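Local coordinates for nucleocapsid protein (Sin Nombre virus, PDB 2IC6) that probably packages the viral RNA genome, its N-terminal region folding into an antiparallel coiled coil of two helices thought to help nucleocapsid molecules assemble, at residues Q26-K29 against D30-A34; N13-L16 against H17-L21; E58-L61 against G62-K65. The protein carries 1 engineered substitution. All coordinates share one frame; numbering follows the deposited sequence. Where two conformers were deposited one is given.

Contact 1 (Q26-K29 against D30-A34)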
loop_
_atom_site.group_PDB
_atom_site.type_symbol
_atom_site.label_atom_id
_atom_site.label_comp_id
_atom_site.label_asym_id
_atom_site.label_seq_id
_atom_site.Cartn_x
_atom_site.Cartn_y
_atom_site.Cartn_z
ATOM N N GLN A 26 -9.021 -1.816 0.278
ATOM C CA GLN A 26 -10.478 -1.931 0.459
ATOM C C GLN A 26 -11.086 -0.555 0.681
ATOM O O GLN A 26 -12.126 -0.219 0.132
ATOM C CB GLN A 26 -10.822 -2.907 1.596
ATOM C CG GLN A 26 -12.315 -3.028 1.734
ATOM C CD GLN A 26 -12.987 -3.551 0.508
ATOM O OE1 GLN A 26 -12.574 -4.552 -0.037
ATOM N NE2 GLN A 26 -14.021 -2.870 0.045
ATOM N N LYS A 27 -10.430 0.257 1.503
ATOM C CA LYS A 27 -10.885 1.623 1.726
ATOM C C LYS A 27 -10.885 2.432 0.418
ATOM O O LYS A 27 -11.771 3.233 0.174
ATOM C CB LYS A 27 -10.016 2.285 2.817
ATOM C CG LYS A 27 -10.165 1.678 4.196
ATOM C CD LYS A 27 -9.102 2.173 5.135
ATOM C CE LYS A 27 -9.252 1.671 6.505
ATOM N NZ LYS A 27 -10.044 2.703 7.212
ATOM N N LEU A 28 -9.884 2.197 -0.430
ATOM C CA LEU A 28 -9.874 2.814 -1.740
ATOM C C LEU A 28 -11.051 2.367 -2.592
ATOM O O LEU A 28 -11.699 3.206 -3.223
ATOM C CB LEU A 28 -8.531 2.506 -2.436
ATOM C CG LEU A 28 -8.426 2.958 -3.878
ATOM C CD1 LEU A 28 -8.633 4.455 -4.002
ATOM C CD2 LEU A 28 -7.114 2.503 -4.464
ATOM N N LYS A 29 -11.342 1.070 -2.618
ATOM C CA LYS A 29 -12.474 0.568 -3.411
ATOM C C LYS A 29 -13.760 1.238 -2.959
ATOM O O LYS A 29 -14.575 1.629 -3.809
ATOM C CB LYS A 29 -12.576 -0.954 -3.286
ATOM C CG LYS A 29 -11.443 -1.671 -3.958
ATOM C CD LYS A 29 -11.508 -3.236 -3.779
ATOM C CE LYS A 29 -10.263 -3.932 -4.201
ATOM N NZ LYS A 29 -10.590 -5.365 -4.123
ATOM N N ASP A 30 -13.953 1.386 -1.651
ATOM C CA ASP A 30 -15.138 2.053 -1.140
ATOM C C ASP A 30 -15.192 3.492 -1.664
ATOM O O ASP A 30 -16.264 3.996 -2.063
ATOM C CB ASP A 30 -15.059 2.155 0.430
ATOM C CG ASP A 30 -15.005 0.853 1.273
ATOM O OD1 ASP A 30 -14.611 0.907 2.521
ATOM O OD2 ASP A 30 -15.407 -0.155 0.804
ATOM N N ALA A 31 -14.055 4.206 -1.580
ATOM C CA ALA A 31 -14.039 5.605 -2.001
ATOM C C ALA A 31 -14.255 5.726 -3.524
ATOM O O ALA A 31 -14.932 6.698 -3.951
ATOM C CB ALA A 31 -12.729 6.247 -1.602
ATOM N N GLU A 32 -13.729 4.813 -4.319
ATOM C CA GLU A 32 -13.925 4.895 -5.780
ATOM C C GLU A 32 -15.379 4.746 -6.138
ATOM O O GLU A 32 -15.897 5.438 -6.978
ATOM C CB GLU A 32 -13.236 3.694 -6.431
ATOM C CG GLU A 32 -11.891 3.702 -6.400
ATOM C CD GLU A 32 -11.417 2.366 -6.873
ATOM O OE1 GLU A 32 -11.981 1.270 -6.763
ATOM O OE2 GLU A 32 -10.399 2.466 -7.412
ATOM N N ARG A 33 -16.038 3.817 -5.483
ATOM C CA ARG A 33 -17.436 3.557 -5.770
ATOM C C ARG A 33 -18.273 4.756 -5.431
ATOM O O ARG A 33 -19.178 5.132 -6.188
ATOM C CB ARG A 33 -17.940 2.330 -5.040
ATOM C CG ARG A 33 -19.314 1.943 -5.415
ATOM C CD ARG A 33 -19.521 1.709 -6.930
ATOM N NE ARG A 33 -20.909 1.259 -7.165
ATOM C CZ ARG A 33 -21.577 1.375 -8.314
ATOM N NH1 ARG A 33 -22.825 0.953 -8.422
ATOM N NH2 ARG A 33 -20.964 1.843 -9.382
ATOM N N ALA A 34 -17.967 5.417 -4.314
ATOM C CA ALA A 34 -18.723 6.619 -3.911
ATOM C C ALA A 34 -18.607 7.699 -4.961
ATOM O O ALA A 34 -19.590 8.395 -5.294
ATOM C CB ALA A 34 -18.247 7.140 -2.559
#

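Contact 2 (N13-L16 against H17-L21). Engineered in segment 17-21: R20 (natural residue Gln).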
loop_
_atom_site.group_PDB
_atom_site.type_symbol
_atom_site.label_atom_id
_atom_site.label_comp_id
_atom_site.label_asym_id
_atom_site.label_seq_id
_atom_site.Cartn_x
_atom_site.Cartn_y
_atom_site.Cartn_z
ATOM N N ASN A 13 8.390 -7.060 7.934
ATOM C CA ASN A 13 7.943 -5.738 7.539
ATOM C C ASN A 13 7.197 -5.776 6.210
ATOM O O ASN A 13 6.208 -5.074 6.035
ATOM C CB ASN A 13 9.148 -4.817 7.505
ATOM C CG ASN A 13 8.822 -3.357 7.627
ATOM O OD1 ASN A 13 9.709 -2.519 7.359
ATOM N ND2 ASN A 13 7.637 -3.032 8.036
ATOM N N ILE A 14 7.621 -6.617 5.277
ATOM C CA ILE A 14 6.903 -6.796 4.035
ATOM C C ILE A 14 5.528 -7.318 4.402
ATOM O O ILE A 14 4.535 -6.841 3.882
ATOM C CB ILE A 14 7.671 -7.739 3.070
ATOM C CG1 ILE A 14 8.920 -7.005 2.535
ATOM C CG2 ILE A 14 6.806 -8.267 1.901
ATOM C CD1 ILE A 14 9.933 -7.930 1.804
ATOM N N THR A 15 5.435 -8.327 5.258
ATOM C CA THR A 15 4.066 -8.819 5.663
ATOM C C THR A 15 3.179 -7.747 6.221
ATOM O O THR A 15 1.989 -7.670 5.858
ATOM C CB THR A 15 4.200 -9.891 6.731
ATOM O OG1 THR A 15 4.921 -10.943 6.116
ATOM C CG2 THR A 15 2.829 -10.401 7.292
ATOM N N LEU A 16 3.653 -6.959 7.153
ATOM C CA LEU A 16 2.858 -5.921 7.772
ATOM C C LEU A 16 2.405 -4.972 6.701
ATOM O O LEU A 16 1.232 -4.574 6.684
ATOM C CB LEU A 16 3.659 -5.223 8.828
ATOM C CG LEU A 16 2.986 -4.080 9.548
ATOM C CD1 LEU A 16 1.783 -4.610 10.227
ATOM C CD2 LEU A 16 4.016 -3.461 10.478
ATOM N N HIS A 17 3.313 -4.625 5.777
ATOM C CA HIS A 17 2.911 -3.704 4.714
ATOM C C HIS A 17 1.935 -4.327 3.715
ATOM O O HIS A 17 1.045 -3.595 3.259
ATOM C CB HIS A 17 4.141 -3.105 4.071
ATOM C CG HIS A 17 4.795 -2.033 4.908
ATOM N ND1 HIS A 17 5.674 -2.333 5.929
ATOM C CD2 HIS A 17 4.716 -0.677 4.865
ATOM C CE1 HIS A 17 6.099 -1.195 6.469
ATOM N NE2 HIS A 17 5.534 -0.180 5.846
ATOM N N GLU A 18 2.099 -5.611 3.385
ATOM C CA GLU A 18 1.155 -6.265 2.511
ATOM C C GLU A 18 -0.229 -6.309 3.141
ATOM O O GLU A 18 -1.261 -6.119 2.471
ATOM C CB GLU A 18 1.592 -7.686 2.233
ATOM C CG GLU A 18 2.788 -7.795 1.391
ATOM C CD GLU A 18 2.617 -7.542 -0.064
ATOM O OE1 GLU A 18 3.588 -7.844 -0.829
ATOM O OE2 GLU A 18 1.549 -7.055 -0.546
ATOM N N GLN A 19 -0.305 -6.558 4.445
ATOM C CA GLN A 19 -1.580 -6.565 5.143
ATOM C C GLN A 19 -2.205 -5.183 5.117
ATOM O O GLN A 19 -3.419 -5.041 4.845
ATOM C CB GLN A 19 -1.406 -7.094 6.570
ATOM C CG GLN A 19 -0.967 -8.551 6.571
ATOM C CD GLN A 19 -0.864 -9.152 7.963
ATOM O OE1 GLN A 19 -0.720 -8.432 8.944
ATOM N NE2 GLN A 19 -0.869 -10.468 8.055
ATOM N N ARG A 20 -1.406 -4.136 5.396
ATOM C CA ARG A 20 -1.933 -2.782 5.363
ATOM C C ARG A 20 -2.366 -2.405 3.919
ATOM O O ARG A 20 -3.312 -1.688 3.754
ATOM C CB ARG A 20 -0.864 -1.839 5.822
ATOM C CG ARG A 20 -0.600 -1.900 7.173
ATOM C CD ARG A 20 0.312 -0.765 7.611
ATOM N NE ARG A 20 1.671 -1.211 7.765
ATOM C CZ ARG A 20 2.605 -0.514 8.387
ATOM N NH1 ARG A 20 2.310 0.660 8.902
ATOM N NH2 ARG A 20 3.822 -0.997 8.504
ATOM N N LEU A 21 -1.667 -2.920 2.928
ATOM C CA LEU A 21 -2.061 -2.666 1.544
ATOM C C LEU A 21 -3.457 -3.237 1.284
ATOM O O LEU A 21 -4.275 -2.604 0.629
ATOM C CB LEU A 21 -1.028 -3.188 0.596
ATOM C CG LEU A 21 -1.298 -2.940 -0.885
ATOM C CD1 LEU A 21 -1.496 -1.463 -1.211
ATOM C CD2 LEU A 21 -0.200 -3.565 -1.756
#

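Contact 3 (E58-L61 against G62-K65)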
loop_
_atom_site.group_PDB
_atom_site.type_symbol
_atom_site.label_atom_id
_atom_site.label_comp_id
_atom_site.label_asym_id
_atom_site.label_seq_id
_atom_site.Cartn_x
_atom_site.Cartn_y
_atom_site.Cartn_z
ATOM N N GLU A 58 2.532 0.876 -1.782
ATOM C CA GLU A 58 3.117 0.124 -2.861
ATOM C C GLU A 58 4.580 0.574 -3.074
ATOM O O GLU A 58 5.475 -0.275 -3.291
ATOM C CB GLU A 58 2.320 0.325 -4.160
ATOM C CG GLU A 58 1.024 -0.442 -4.136
ATOM C CD GLU A 58 0.014 -0.126 -5.160
ATOM O OE1 GLU A 58 0.086 0.968 -5.749
ATOM O OE2 GLU A 58 -0.896 -0.967 -5.293
ATOM N N THR A 59 4.874 1.857 -2.993
ATOM C CA THR A 59 6.231 2.320 -3.108
ATOM C C THR A 59 7.126 1.729 -2.051
ATOM O O THR A 59 8.227 1.255 -2.341
ATOM C CB THR A 59 6.290 3.852 -3.142
ATOM O OG1 THR A 59 5.604 4.290 -4.294
ATOM C CG2 THR A 59 7.707 4.385 -3.102
ATOM N N LYS A 60 6.696 1.812 -0.812
ATOM C CA LYS A 60 7.455 1.265 0.275
ATOM C C LYS A 60 7.674 -0.230 0.143
ATOM O O LYS A 60 8.793 -0.715 0.323
ATOM C CB LYS A 60 6.726 1.574 1.589
ATOM C CG LYS A 60 7.383 0.976 2.829
ATOM C CD LYS A 60 8.693 1.561 3.167
ATOM C CE LYS A 60 9.321 0.858 4.378
ATOM N NZ LYS A 60 10.476 1.625 4.850
ATOM N N LEU A 61 6.652 -0.978 -0.262
ATOM C CA LEU A 61 6.809 -2.391 -0.546
ATOM C C LEU A 61 7.795 -2.696 -1.621
ATOM O O LEU A 61 8.575 -3.650 -1.498
ATOM C CB LEU A 61 5.441 -2.990 -0.906
ATOM C CG LEU A 61 4.604 -3.379 0.285
ATOM C CD1 LEU A 61 3.097 -3.475 -0.115
ATOM C CD2 LEU A 61 5.164 -4.646 0.960
ATOM N N GLY A 62 7.799 -1.910 -2.669
ATOM C CA GLY A 62 8.767 -2.161 -3.726
ATOM C C GLY A 62 10.192 -1.990 -3.237
ATOM O O GLY A 62 11.072 -2.760 -3.632
ATOM N N GLU A 63 10.424 -0.988 -2.400
ATOM C CA GLU A 63 11.732 -0.778 -1.802
ATOM C C GLU A 63 12.124 -1.963 -0.929
ATOM O O GLU A 63 13.251 -2.482 -1.058
ATOM C CB GLU A 63 11.757 0.486 -0.998
ATOM C CG GLU A 63 11.528 1.803 -1.709
ATOM C CD GLU A 63 11.276 2.993 -0.722
ATOM O OE1 GLU A 63 10.733 4.007 -1.194
ATOM O OE2 GLU A 63 11.618 2.925 0.490
ATOM N N LEU A 64 11.237 -2.380 -0.037
ATOM C CA LEU A 64 11.503 -3.475 0.841
ATOM C C LEU A 64 11.828 -4.769 0.040
ATOM O O LEU A 64 12.765 -5.502 0.354
ATOM C CB LEU A 64 10.338 -3.748 1.751
ATOM C CG LEU A 64 10.048 -2.718 2.841
ATOM C CD1 LEU A 64 8.676 -3.002 3.465
ATOM C CD2 LEU A 64 11.152 -2.777 3.937
ATOM N N LYS A 65 11.046 -5.036 -1.005
ATOM C CA LYS A 65 11.204 -6.253 -1.755
ATOM C C LYS A 65 12.526 -6.242 -2.524
ATOM O O LYS A 65 13.241 -7.264 -2.596
ATOM C CB LYS A 65 10.025 -6.445 -2.691
ATOM C CG LYS A 65 8.746 -6.789 -1.989
ATOM C CD LYS A 65 7.567 -6.811 -2.907
ATOM C CE LYS A 65 6.342 -7.192 -2.172
ATOM N NZ LYS A 65 5.156 -7.290 -3.001
HETATM O O HOH W 1 12.284 1.382 2.561
#

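Contact 1 (Q26-K29 against D30-A34)
On helix 6-37, the first arm of the antiparallel coiled coil, Q26 and D30 sit one turn apart and are joined twice. The backbone bond runs from D30 N to Q26 O (3.0 Å), and a side-chain bond from Q26 NE2 to D30 OD2 spans 3.1 Å with an N-H...O angle of 157°. The two side chains cross at about a right angle. OD2 lies in the amide plane of Q26, whereas NE2 meets the carboxylate from above its plane, 43° out of it, so the bond suits the donor better than the acceptor. Q26 reaches this position because CG is anti to its backbone N (chi1 -179°) and the chain then bends at chi2, which swings the amide toward the next turn. On the side facing helix 41-74, L28 and E32 both touch L47, and L28 also touches R51. A backbone bond runs from E32 N to L28 O (2.8 Å). R33, held to K29 O through its backbone N, sends its guanidinium on to a salt bridge with E36. Over the L28 carbonyl, the aliphatic part of E32 packs closely, with E32 CG 3.2 Å from L28 O.

Contact 2 (N13-L16 against H17-L21)
N13 and H17 meet one turn apart on helix 6-37, in the antiparallel coiled coil, where the carbonyl of N13 takes two bonds from the same residue. H17 N donates the helical bond to N13 O at 2.9 Å, and H17 ND1 donates a second to N13 O at 2.8 Å, with an N-H...O angle of 156°. The two donors arrive from opposite faces of the carbonyl plane. ND1 stands 38° above that plane, but the oxygen lies almost in the plane of the imidazole, at its edge. H17 achieves this with CG beside its backbone N (chi1 -76°), which folds the ring back along the helix. This bond fixes the rotation of a buried ring, and H17 packs on L61 of helix 41-74.

Over one face of the imidazole lies NH2 of R20, an engineered residue, 3.0 Å from the ring plane and offset toward the rim. The R20 side chain bends at chi3 and passes L16 obliquely, bringing NH2 to 3.2 Å from L16 CD2. The remaining carbonyls are met by backbone donors: E18 N bonds I14 O at 2.8 Å, Q19 N bonds T15 O at 2.9 Å, and R20 N bonds L16 O at 3.0 Å. T15 OG1 bonds to Q11 O, and E18 OE1 forms a salt bridge with K65 of the other helix. With ND1 donating to a carbonyl, a proton must sit on that nitrogen, and the nearby guanidinium would probably discourage a second proton on the ring.

Contact 3 (E58-L61 against G62-K65)
Four successive i to i+4 backbone bonds carry helix 41-74, the second arm of the antiparallel coiled coil, through this segment: G62 N to E58 O, E63 N to T59 O, L64 N to K60 O and K65 N to L61 O, with N-H...O angles from 155° to 169°. Residues 58-65 thus form regular alpha helix, with G62 showing ordinary helical backbone angles.

K60 does most of the side-chain work. Its CG is anti to the backbone N (chi1 177°), and a bend at chi2 turns the rest of the chain along the helix toward the following turn. There its aliphatic part crosses L64, with K60 CE 4.0 Å from both L64 CG and L64 CD1. This is an apolar contact made by a lysine on its way to a polar end. K60 and E63 cross at about a right angle, and their charged atoms do not touch: K60 NZ and E63 OE2 are 4.7 Å apart. One water joins them, accepting from K60 NZ at 2.9 Å and donating to E63 OE2 at 2.7 Å. The link between these opposite charges is therefore solvent-mediated. The other carboxylate oxygen, E63 OE1, lies 3.6 Å from the methyl CG2 of T59, whose hydroxyl bonds to S55 O.

Toward helix 6-37, the buried L61 packs against H17 and L21, and L64 against I14. At the two ends of the segment, E58 and K65 reach across to that helix in salt bridges with R25 and E18. K65 keeps an extended chain on its way there, and its first methylenes lie over the L61 carbonyl, with K65 CG 3.2 Å from L61 O.

Overall arrangement
Contacts 1 and 2 follow one another on helix 6-37, their centres about 19 Å apart, while contact 3 lies on helix 41-74. Contacts 2 and 3 face each other across the coiled coil, with centres about 10 Å apart: E18 OE1 meets K65 NZ at 2.7 Å, and H17 CB packs on L61 CD2 at 3.6 Å. Contact 1 does not touch contact 3, their centres about 22 Å apart. Contacts 1 and 2 are partly buried, contact 3 mainly at the surface. Their polar links differ: exposed Q26 amide to exposed D30 carboxylate in contact 1, buried H17 imidazole to backbone carbonyl in contact 2, and partly exposed lysine to exposed glutamate through water in contact 3.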